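Local atomic coordinates of peptidoglycan D,D-transpeptidase FtsI (Yersinia pestis, PDB entry 6SYN), a protein that probably cross-links septal peptidoglycan by D,D-transpeptidation as a class B penicillin-binding protein, an enzyme family inhibited by beta-lactams. Residues Val36-Lys41 and Pro102-Arg107; Gly133-Glu138 and Gly337-Ser342; Gly433-Ile438 and Pro465-Arg470. One frame throughout, in Å; residues are numbered along the deposited sequence. Where two conformers were deposited one is given.

How the interactions relate
From the N terminus, the three contacts follow one another in series, none nesting within or crossing another. Interaction 1 (36-41 with 102-107) closes a loop of 60 intervening residues, half of them helical, and pairs two antiparallel strands of the N-terminal sheet. Interaction 2 (133-138 with 337-342) closes by far the longest loop, 198 residues, and joins the dimerisation-domain family region to the transpeptidase region. Interaction 3 (433-438 with 465-470) closes a short loop of 26 residues, mostly strand, at one end of the transpeptidase sheet. The centres of interactions 1 and 3 lie about 58 Å apart on opposite sides of the chain's centre; the centre of interaction 2 is about 31 Å and 33 Å from theirs.

Interaction 1 (Val36-Lys41 and Pro102-Arg107); sequences VWADPK and PGIHLR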
loop_
_atom_site.group_PDB
_atom_site.type_symbol
_atom_site.label_atom_id
_atom_site.label_comp_id
_atom_site.label_asym_id
_atom_site.label_seq_id
_atom_site.Cartn_x
_atom_site.Cartn_y
_atom_site.Cartn_z
ATOM N N VAL A 36 7.733 -20.094 26.982
ATOM C CA VAL A 36 8.063 -19.596 28.346
ATOM C C VAL A 36 7.328 -18.274 28.551
ATOM O O VAL A 36 7.553 -17.331 27.766
ATOM C CB VAL A 36 9.581 -19.450 28.567
ATOM C CG1 VAL A 36 9.898 -18.872 29.940
ATOM C CG2 VAL A 36 10.300 -20.777 28.372
ATOM N N TRP A 37 6.469 -18.232 29.568
ATOM C CA TRP A 37 5.722 -17.019 29.972
ATOM C C TRP A 37 5.932 -16.784 31.465
ATOM O O TRP A 37 6.267 -17.742 32.179
ATOM C CB TRP A 37 4.244 -17.138 29.592
ATOM C CG TRP A 37 3.496 -18.257 30.248
ATOM C CD1 TRP A 37 3.463 -19.568 29.872
ATOM C CD2 TRP A 37 2.607 -18.142 31.371
ATOM N NE1 TRP A 37 2.633 -20.279 30.697
ATOM C CE2 TRP A 37 2.089 -19.429 31.623
ATOM C CE3 TRP A 37 2.205 -17.081 32.187
ATOM C CZ2 TRP A 37 1.200 -19.683 32.666
ATOM C CZ3 TRP A 37 1.325 -17.332 33.217
ATOM C CH2 TRP A 37 0.831 -18.616 33.453
ATOM N N ALA A 38 5.817 -15.529 31.887
ATOM C CA ALA A 38 5.873 -15.111 33.301
ATOM C C ALA A 38 4.476 -14.639 33.703
ATOM O O ALA A 38 3.788 -14.049 32.847
ATOM C CB ALA A 38 6.913 -14.037 33.492
ATOM N N ASP A 39 4.056 -14.969 34.926
ATOM C CA ASP A 39 2.848 -14.408 35.588
ATOM C C ASP A 39 3.305 -13.191 36.377
ATOM O O ASP A 39 3.570 -13.304 37.568
ATOM C CB ASP A 39 2.181 -15.433 36.511
ATOM C CG ASP A 39 0.883 -14.959 37.148
ATOM O OD1 ASP A 39 0.718 -13.731 37.345
ATOM O OD2 ASP A 39 0.044 -15.827 37.446
ATOM N N PRO A 40 3.419 -11.996 35.759
ATOM C CA PRO A 40 4.134 -10.898 36.400
ATOM C C PRO A 40 3.608 -10.613 37.816
ATOM O O PRO A 40 4.430 -10.451 38.682
ATOM C CB PRO A 40 3.936 -9.714 35.440
ATOM C CG PRO A 40 3.624 -10.359 34.109
ATOM C CD PRO A 40 2.841 -11.607 34.463
ATOM N N LYS A 41 2.285 -10.605 38.028
ATOM C CA LYS A 41 1.684 -10.374 39.372
ATOM C C LYS A 41 2.262 -11.395 40.357
ATOM O O LYS A 41 2.851 -10.975 41.373
ATOM C CB LYS A 41 0.155 -10.476 39.358
ATOM C CG LYS A 41 -0.511 -10.117 40.685
ATOM C CD LYS A 41 -1.927 -10.631 40.842
ATOM C CE LYS A 41 -2.317 -10.843 42.291
ATOM N NZ LYS A 41 -3.545 -11.662 42.420
ATOM N N PRO A 102 9.259 -19.040 41.011
ATOM C CA PRO A 102 7.828 -18.772 41.121
ATOM C C PRO A 102 7.465 -17.654 40.133
ATOM O O PRO A 102 8.227 -16.701 40.032
ATOM C CB PRO A 102 7.642 -18.379 42.592
ATOM C CG PRO A 102 8.990 -17.821 43.006
ATOM C CD PRO A 102 10.016 -18.576 42.185
ATOM N N GLY A 103 6.354 -17.823 39.405
ATOM C CA GLY A 103 5.887 -16.892 38.359
ATOM C C GLY A 103 6.414 -17.258 36.980
ATOM O O GLY A 103 5.975 -16.622 36.010
ATOM N N ILE A 104 7.329 -18.232 36.894
ATOM C CA ILE A 104 7.929 -18.736 35.622
ATOM C C ILE A 104 7.178 -20.005 35.219
ATOM O O ILE A 104 7.028 -20.885 36.081
ATOM C CB ILE A 104 9.442 -19.003 35.782
ATOM C CG1 ILE A 104 10.210 -17.756 36.235
ATOM C CG2 ILE A 104 10.027 -19.592 34.504
ATOM C CD1 ILE A 104 10.100 -16.564 35.302
ATOM N N HIS A 105 6.756 -20.098 33.957
ATOM C CA HIS A 105 5.911 -21.207 33.442
ATOM C C HIS A 105 6.414 -21.692 32.077
ATOM O O HIS A 105 6.725 -20.848 31.211
ATOM C CB HIS A 105 4.444 -20.769 33.339
ATOM C CG HIS A 105 3.815 -20.368 34.631
ATOM N ND1 HIS A 105 3.066 -21.244 35.393
ATOM C CD2 HIS A 105 3.788 -19.184 35.282
ATOM C CE1 HIS A 105 2.621 -20.624 36.468
ATOM N NE2 HIS A 105 3.049 -19.358 36.423
ATOM N N LEU A 106 6.476 -23.015 31.908
ATOM C CA LEU A 106 6.511 -23.700 30.591
ATOM C C LEU A 106 5.092 -24.189 30.272
ATOM O O LEU A 106 4.413 -24.647 31.210
ATOM C CB LEU A 106 7.502 -24.868 30.655
ATOM C CG LEU A 106 8.962 -24.535 30.345
ATOM C CD1 LEU A 106 9.171 -24.319 28.852
ATOM C CD2 LEU A 106 9.438 -23.322 31.132
ATOM N N ARG A 107 4.649 -24.059 29.019
ATOM C CA ARG A 107 3.440 -24.756 28.496
ATOM C C ARG A 107 3.623 -25.046 27.000
ATOM O O ARG A 107 4.229 -24.212 26.294
ATOM C CB ARG A 107 2.153 -23.970 28.782
ATOM C CG ARG A 107 1.969 -22.678 27.996
ATOM C CD ARG A 107 0.503 -22.279 27.884
ATOM N NE ARG A 107 0.294 -21.176 26.949
ATOM C CZ ARG A 107 -0.299 -20.016 27.230
ATOM N NH1 ARG A 107 -0.778 -19.773 28.440
ATOM N NH2 ARG A 107 -0.418 -19.090 26.290
#
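Trp37 and His105 form a hydrogen-bonded pair where strand 26-38 runs antiparallel to strand 104-113, in the mixed sheet of the region assigned to the penicillin-binding protein dimerisation domain. Trp37 N donates to His105 O (3.1 Å), and His105 N returns a bond to Trp37 O (3.0 Å). One step beyond the paired strands, Asp39 N reaches Gly103 O at 2.8 Å. Val36-Leu106 and Ala38-Ile104 are the non-hydrogen-bonded pairs; here the CA-H groups of Val36 and Ala38 make further contacts with His105 O and Gly103 O.

Aromatic contacts occupy the sheet face bearing Trp37 and His105. The Trp37 six-membered ring and the imidazole make an offset stack, centroids 4.0 Å apart and planes 9° from parallel. His105 CB sits over the indole's five-membered ring, 3.4 Å from its centroid, a CH-pi contact. With CG between its backbone N and carbonyl carbon (chi1 62°), Trp37 swings its indole over the CB and ring of His105. From the opposite indole face comes Arg107, in a cation-pi contact with CZ 4.8 Å from the five-membered-ring centroid; the guanidinium is tilted 40° to the ring. Its NE is held by a salt bridge to Glu109, and the Phe81 ring also stacks on Trp37.

Apolar packing takes the other face. Val36 CG2 meets Leu106 CD1 at 3.7 Å, and Ala38 lies beside Ile104. Ile96 of helix 90-97 touches Val36, Ile104 and Leu106, covering this side.

At the strand's end Asp39 takes the N-cap position of helix 40-45, its OD1 accepting Glu42 N, while its CB lies beside the imidazole and OD2 stays 4.7 Å from His105 NE2.

Interaction 2 (Gly133-Glu138 and Gly337-Ser342); sequences GIEGVE and GLVGES
Gly136 and Leu338 are the nearest CA pair, 5.8 Å apart, and no direct hydrogen bond joins the two segments. On one side, Gly136 has a positive phi (59°) as the chain swings from an extended Glu135 into the helical conformation of Val137 and Glu138. On the other, Leu338 to Glu341 forms a type II beta turn, closed by a weak bond from Glu341 N to Leu338 O.

Leu338 presents its CD2 methyl to the backbone of Gly136 and Val137, 4.0 Å from Val137 N, and to the Val137 side chain, where CD2 and CG2 are 4.2 Å apart. Ile244 of helix 242-245 also touches Leu338, placing this leucine between two parts of the fold. The contact is an interdomain seam: 133-138 belongs to the dimerisation-domain family region and 337-342 to the transpeptidase region, in the loop between helices 319-327 and 354-360. Ser140 OG adds a hydrogen bond to Gly337 O across the same seam.

Val339 points its CG1 methyl at the Glu135 carboxylate, 3.4 Å from OE2, the two side chains crossing at about a right angle. Glu135 reaches there by starting with CG anti to its nitrogen (chi1 177°) and then bending at chi2 (68°), which folds the carboxylate back beside its own chain. OE2 thereby accepts a weak bond from Gly136 N at 3.2 Å. A water donates to Glu135 OE2 (2.6 Å) and to Val339 O (3.2 Å), a water bridge beside the methyl-carboxylate contact.

Glu341 steadies the turn from within: its OE2 receives Leu338 N at 3.1 Å, nearly in line with the C-O bond, while OE1 is bonded to Thr334 OG1 and Leu336 N.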
loop_
_atom_site.group_PDB
_atom_site.type_symbol
_atom_site.label_atom_id
_atom_site.label_comp_id
_atom_site.label_asym_id
_atom_site.label_seq_id
_atom_site.Cartn_x
_atom_site.Cartn_y
_atom_site.Cartn_z
ATOM N N GLY A 133 -7.188 -13.253 16.200
ATOM C CA GLY A 133 -6.681 -12.253 15.242
ATOM C C GLY A 133 -7.109 -10.854 15.651
ATOM O O GLY A 133 -8.302 -10.684 15.974
ATOM N N ILE A 134 -6.174 -9.896 15.670
ATOM C CA ILE A 134 -6.436 -8.480 16.077
ATOM C C ILE A 134 -6.122 -7.510 14.928
ATOM O O ILE A 134 -6.426 -6.309 15.096
ATOM C CB ILE A 134 -5.659 -8.111 17.359
ATOM C CG1 ILE A 134 -4.145 -8.292 17.202
ATOM C CG2 ILE A 134 -6.204 -8.892 18.545
ATOM C CD1 ILE A 134 -3.316 -7.480 18.175
ATOM N N GLU A 135 -5.558 -7.984 13.808
ATOM C CA GLU A 135 -5.171 -7.110 12.667
ATOM C C GLU A 135 -5.075 -7.926 11.369
ATOM O O GLU A 135 -4.799 -9.144 11.426
ATOM C CB GLU A 135 -3.869 -6.373 13.005
ATOM C CG GLU A 135 -3.325 -5.493 11.884
ATOM C CD GLU A 135 -4.152 -4.264 11.529
ATOM O OE1 GLU A 135 -4.343 -3.404 12.418
ATOM O OE2 GLU A 135 -4.592 -4.161 10.358
ATOM N N GLY A 136 -5.328 -7.248 10.244
ATOM C CA GLY A 136 -5.214 -7.771 8.871
ATOM C C GLY A 136 -6.112 -8.969 8.625
ATOM O O GLY A 136 -7.182 -9.078 9.258
ATOM N N VAL A 137 -5.677 -9.835 7.713
ATOM C CA VAL A 137 -6.377 -11.090 7.322
ATOM C C VAL A 137 -6.614 -11.939 8.576
ATOM O O VAL A 137 -7.723 -12.486 8.713
ATOM C CB VAL A 137 -5.579 -11.837 6.237
ATOM C CG1 VAL A 137 -5.644 -13.345 6.403
ATOM C CG2 VAL A 137 -6.034 -11.422 4.846
ATOM N N GLU A 138 -5.611 -12.031 9.454
ATOM C CA GLU A 138 -5.665 -12.836 10.705
ATOM C C GLU A 138 -6.938 -12.454 11.479
ATOM O O GLU A 138 -7.679 -13.374 11.875
ATOM C CB GLU A 138 -4.371 -12.648 11.505
ATOM C CG GLU A 138 -4.059 -13.790 12.455
ATOM C CD GLU A 138 -3.516 -15.058 11.816
ATOM O OE1 GLU A 138 -4.333 -15.884 11.379
ATOM O OE2 GLU A 138 -2.282 -15.226 11.776
ATOM N N GLY A 337 -12.794 -6.251 3.295
ATOM C CA GLY A 337 -13.173 -6.772 4.622
ATOM C C GLY A 337 -12.081 -6.573 5.658
ATOM O O GLY A 337 -12.226 -7.117 6.765
ATOM N N LEU A 338 -11.032 -5.818 5.326
ATOM C CA LEU A 338 -9.869 -5.585 6.221
ATOM C C LEU A 338 -10.224 -4.482 7.218
ATOM O O LEU A 338 -11.105 -3.656 6.888
ATOM C CB LEU A 338 -8.649 -5.212 5.376
ATOM C CG LEU A 338 -8.161 -6.309 4.429
ATOM C CD1 LEU A 338 -7.067 -5.781 3.510
ATOM C CD2 LEU A 338 -7.671 -7.526 5.204
ATOM N N VAL A 339 -9.572 -4.486 8.385
ATOM C CA VAL A 339 -9.913 -3.601 9.540
ATOM C C VAL A 339 -9.339 -2.205 9.290
ATOM O O VAL A 339 -8.140 -2.111 8.947
ATOM C CB VAL A 339 -9.432 -4.170 10.887
ATOM C CG1 VAL A 339 -7.949 -4.501 10.891
ATOM C CG2 VAL A 339 -9.770 -3.230 12.036
ATOM N N GLY A 340 -10.176 -1.173 9.472
ATOM C CA GLY A 340 -9.849 0.246 9.221
ATOM C C GLY A 340 -9.900 0.610 7.742
ATOM O O GLY A 340 -9.450 1.719 7.395
ATOM N N GLU A 341 -10.436 -0.270 6.892
ATOM C CA GLU A 341 -10.481 -0.059 5.423
ATOM C C GLU A 341 -11.386 1.137 5.114
ATOM O O GLU A 341 -12.601 1.019 5.331
ATOM C CB GLU A 341 -10.975 -1.314 4.708
ATOM C CG GLU A 341 -10.928 -1.196 3.197
ATOM C CD GLU A 341 -11.156 -2.507 2.468
ATOM O OE1 GLU A 341 -11.367 -2.471 1.238
ATOM O OE2 GLU A 341 -11.129 -3.561 3.136
ATOM N N SER A 342 -10.800 2.226 4.605
ATOM C CA SER A 342 -11.470 3.522 4.330
ATOM C C SER A 342 -11.845 3.653 2.847
ATOM O O SER A 342 -11.143 3.074 1.981
ATOM C CB SER A 342 -10.600 4.671 4.756
ATOM O OG SER A 342 -11.213 5.913 4.437
HETATM O O HOH W 1 -4.994 -1.650 9.614
#

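Interaction 3 (Gly433-Ile438 and Pro465-Arg470); sequences GYRIAI and PASNPR
Ile436 and Ala466 are the nearest CA pair, 4.8 Å apart, and beside them Ala466 N donates to Arg435 O (2.9 Å), from above the carbonyl plane by 48°. Pro465, after a cis peptide bond, opens a type I beta turn ending at Asn468, whose N bonds to Pro465 O. This turn links strands 455-464 and 471-478 of the transpeptidase sheet and packs on the chain entering edge strand 437-446, which further along supplies Thr440, Gly441 and Thr442 to the ligand pocket.

The Ala466 methyl packs against Ala437, with CB 3.8 Å from Ala437 N and 4.2 Å from Ala437 CB. Tyr434 CD1 meets Pro465 CG at 4.3 Å, while the phenol OH bonds to Ile508 O. Arg435 bends at chi3 (53°) and lays a guanidinium face over Ser467 CA. Its NH2 forms a salt bridge with Glu417, and Ser467 OG is bonded to Asp511 OD1.

One backbone bond and apolar packing thus join the segments directly, whereas the polar ends of Tyr434, Arg435 and Ser467 are held by Ile508, Glu417 and Asp511 of the same chain, so polar ties run outward from both segments.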
loop_
_atom_site.group_PDB
_atom_site.type_symbol
_atom_site.label_atom_id
_atom_site.label_comp_id
_atom_site.label_asym_id
_atom_site.label_seq_id
_atom_site.Cartn_x
_atom_site.Cartn_y
_atom_site.Cartn_z
ATOM N N GLY A 433 13.346 -3.023 -22.566
ATOM C CA GLY A 433 12.716 -4.030 -23.440
ATOM C C GLY A 433 11.204 -4.060 -23.304
ATOM O O GLY A 433 10.589 -4.979 -23.881
ATOM N N TYR A 434 10.622 -3.099 -22.580
ATOM C CA TYR A 434 9.160 -2.997 -22.328
ATOM C C TYR A 434 8.705 -1.547 -22.506
ATOM O O TYR A 434 9.475 -0.622 -22.164
ATOM C CB TYR A 434 8.804 -3.453 -20.911
ATOM C CG TYR A 434 8.977 -4.925 -20.627
ATOM C CD1 TYR A 434 7.969 -5.835 -20.900
ATOM C CD2 TYR A 434 10.141 -5.406 -20.045
ATOM C CE1 TYR A 434 8.118 -7.184 -20.616
ATOM C CE2 TYR A 434 10.309 -6.752 -19.760
ATOM C CZ TYR A 434 9.293 -7.646 -20.046
ATOM O OH TYR A 434 9.456 -8.971 -19.763
ATOM N N ARG A 435 7.481 -1.379 -23.012
ATOM C CA ARG A 435 6.739 -0.093 -23.086
ATOM C C ARG A 435 5.843 0.020 -21.852
ATOM O O ARG A 435 5.220 -1.002 -21.482
ATOM C CB ARG A 435 5.854 -0.045 -24.334
ATOM C CG ARG A 435 6.568 -0.344 -25.644
ATOM C CD ARG A 435 5.581 -0.761 -26.719
ATOM N NE ARG A 435 4.485 0.186 -26.887
ATOM C CZ ARG A 435 3.359 -0.056 -27.557
ATOM N NH1 ARG A 435 3.156 -1.232 -28.133
ATOM N NH2 ARG A 435 2.432 0.883 -27.651
ATOM N N ILE A 436 5.765 1.210 -21.247
ATOM C CA ILE A 436 4.983 1.444 -19.998
ATOM C C ILE A 436 4.149 2.721 -20.138
ATOM O O ILE A 436 4.601 3.662 -20.807
ATOM C CB ILE A 436 5.884 1.481 -18.741
ATOM C CG1 ILE A 436 6.771 2.727 -18.671
ATOM C CG2 ILE A 436 6.705 0.205 -18.620
ATOM C CD1 ILE A 436 7.548 2.842 -17.379
ATOM N N ALA A 437 2.966 2.718 -19.523
ATOM C CA ALA A 437 2.041 3.865 -19.410
ATOM C C ALA A 437 1.934 4.272 -17.935
ATOM O O ALA A 437 1.183 3.618 -17.177
ATOM C CB ALA A 437 0.702 3.498 -19.999
ATOM N N ILE A 438 2.683 5.308 -17.550
ATOM C CA ILE A 438 2.725 5.857 -16.165
ATOM C C ILE A 438 2.273 7.317 -16.172
ATOM O O ILE A 438 2.279 7.960 -17.234
ATOM C CB ILE A 438 4.138 5.742 -15.561
ATOM C CG1 ILE A 438 5.139 6.682 -16.243
ATOM C CG2 ILE A 438 4.613 4.302 -15.588
ATOM C CD1 ILE A 438 6.356 6.997 -15.401
ATOM N N PRO A 465 2.546 -4.566 -19.494
ATOM C CA PRO A 465 3.125 -3.807 -20.607
ATOM C C PRO A 465 2.065 -2.919 -21.275
ATOM O O PRO A 465 0.907 -3.276 -21.244
ATOM C CB PRO A 465 3.618 -4.872 -21.599
ATOM C CG PRO A 465 3.640 -6.161 -20.797
ATOM C CD PRO A 465 2.546 -6.010 -19.755
ATOM N N ALA A 466 2.469 -1.798 -21.873
ATOM C CA ALA A 466 1.531 -0.781 -22.408
ATOM C C ALA A 466 0.878 -1.253 -23.718
ATOM O O ALA A 466 -0.054 -0.568 -24.175
ATOM C CB ALA A 466 2.241 0.534 -22.585
ATOM N N SER A 467 1.343 -2.361 -24.306
ATOM C CA SER A 467 0.753 -2.992 -25.518
ATOM C C SER A 467 -0.532 -3.726 -25.139
ATOM O O SER A 467 -1.478 -3.739 -25.942
ATOM C CB SER A 467 1.714 -3.952 -26.153
ATOM O OG SER A 467 2.860 -3.270 -26.627
ATOM N N ASN A 468 -0.517 -4.316 -23.945
ATOM C CA ASN A 468 -1.494 -5.307 -23.434
ATOM C C ASN A 468 -1.291 -5.366 -21.924
ATOM O O ASN A 468 -0.659 -6.291 -21.421
ATOM C CB ASN A 468 -1.282 -6.659 -24.121
ATOM C CG ASN A 468 -2.433 -7.627 -23.955
ATOM O OD1 ASN A 468 -3.457 -7.305 -23.357
ATOM N ND2 ASN A 468 -2.276 -8.816 -24.504
ATOM N N PRO A 469 -1.734 -4.333 -21.173
ATOM C CA PRO A 469 -1.464 -4.248 -19.740
ATOM C C PRO A 469 -1.927 -5.498 -18.988
ATOM O O PRO A 469 -3.003 -5.992 -19.269
ATOM C CB PRO A 469 -2.278 -3.036 -19.271
ATOM C CG PRO A 469 -2.437 -2.188 -20.513
ATOM C CD PRO A 469 -2.512 -3.181 -21.655
ATOM N N ARG A 470 -1.089 -5.964 -18.064
ATOM C CA ARG A 470 -1.368 -7.123 -17.185
ATOM C C ARG A 470 -1.395 -6.654 -15.730
ATOM O O ARG A 470 -2.215 -7.185 -14.954
ATOM C CB ARG A 470 -0.317 -8.209 -17.435
ATOM C CG ARG A 470 -0.551 -8.996 -18.718
ATOM C CD ARG A 470 -1.721 -9.957 -18.593
ATOM N NE ARG A 470 -1.488 -10.908 -17.511
ATOM C CZ ARG A 470 -0.807 -12.048 -17.628
ATOM N NH1 ARG A 470 -0.293 -12.406 -18.793
ATOM N NH2 ARG A 470 -0.637 -12.829 -16.574
#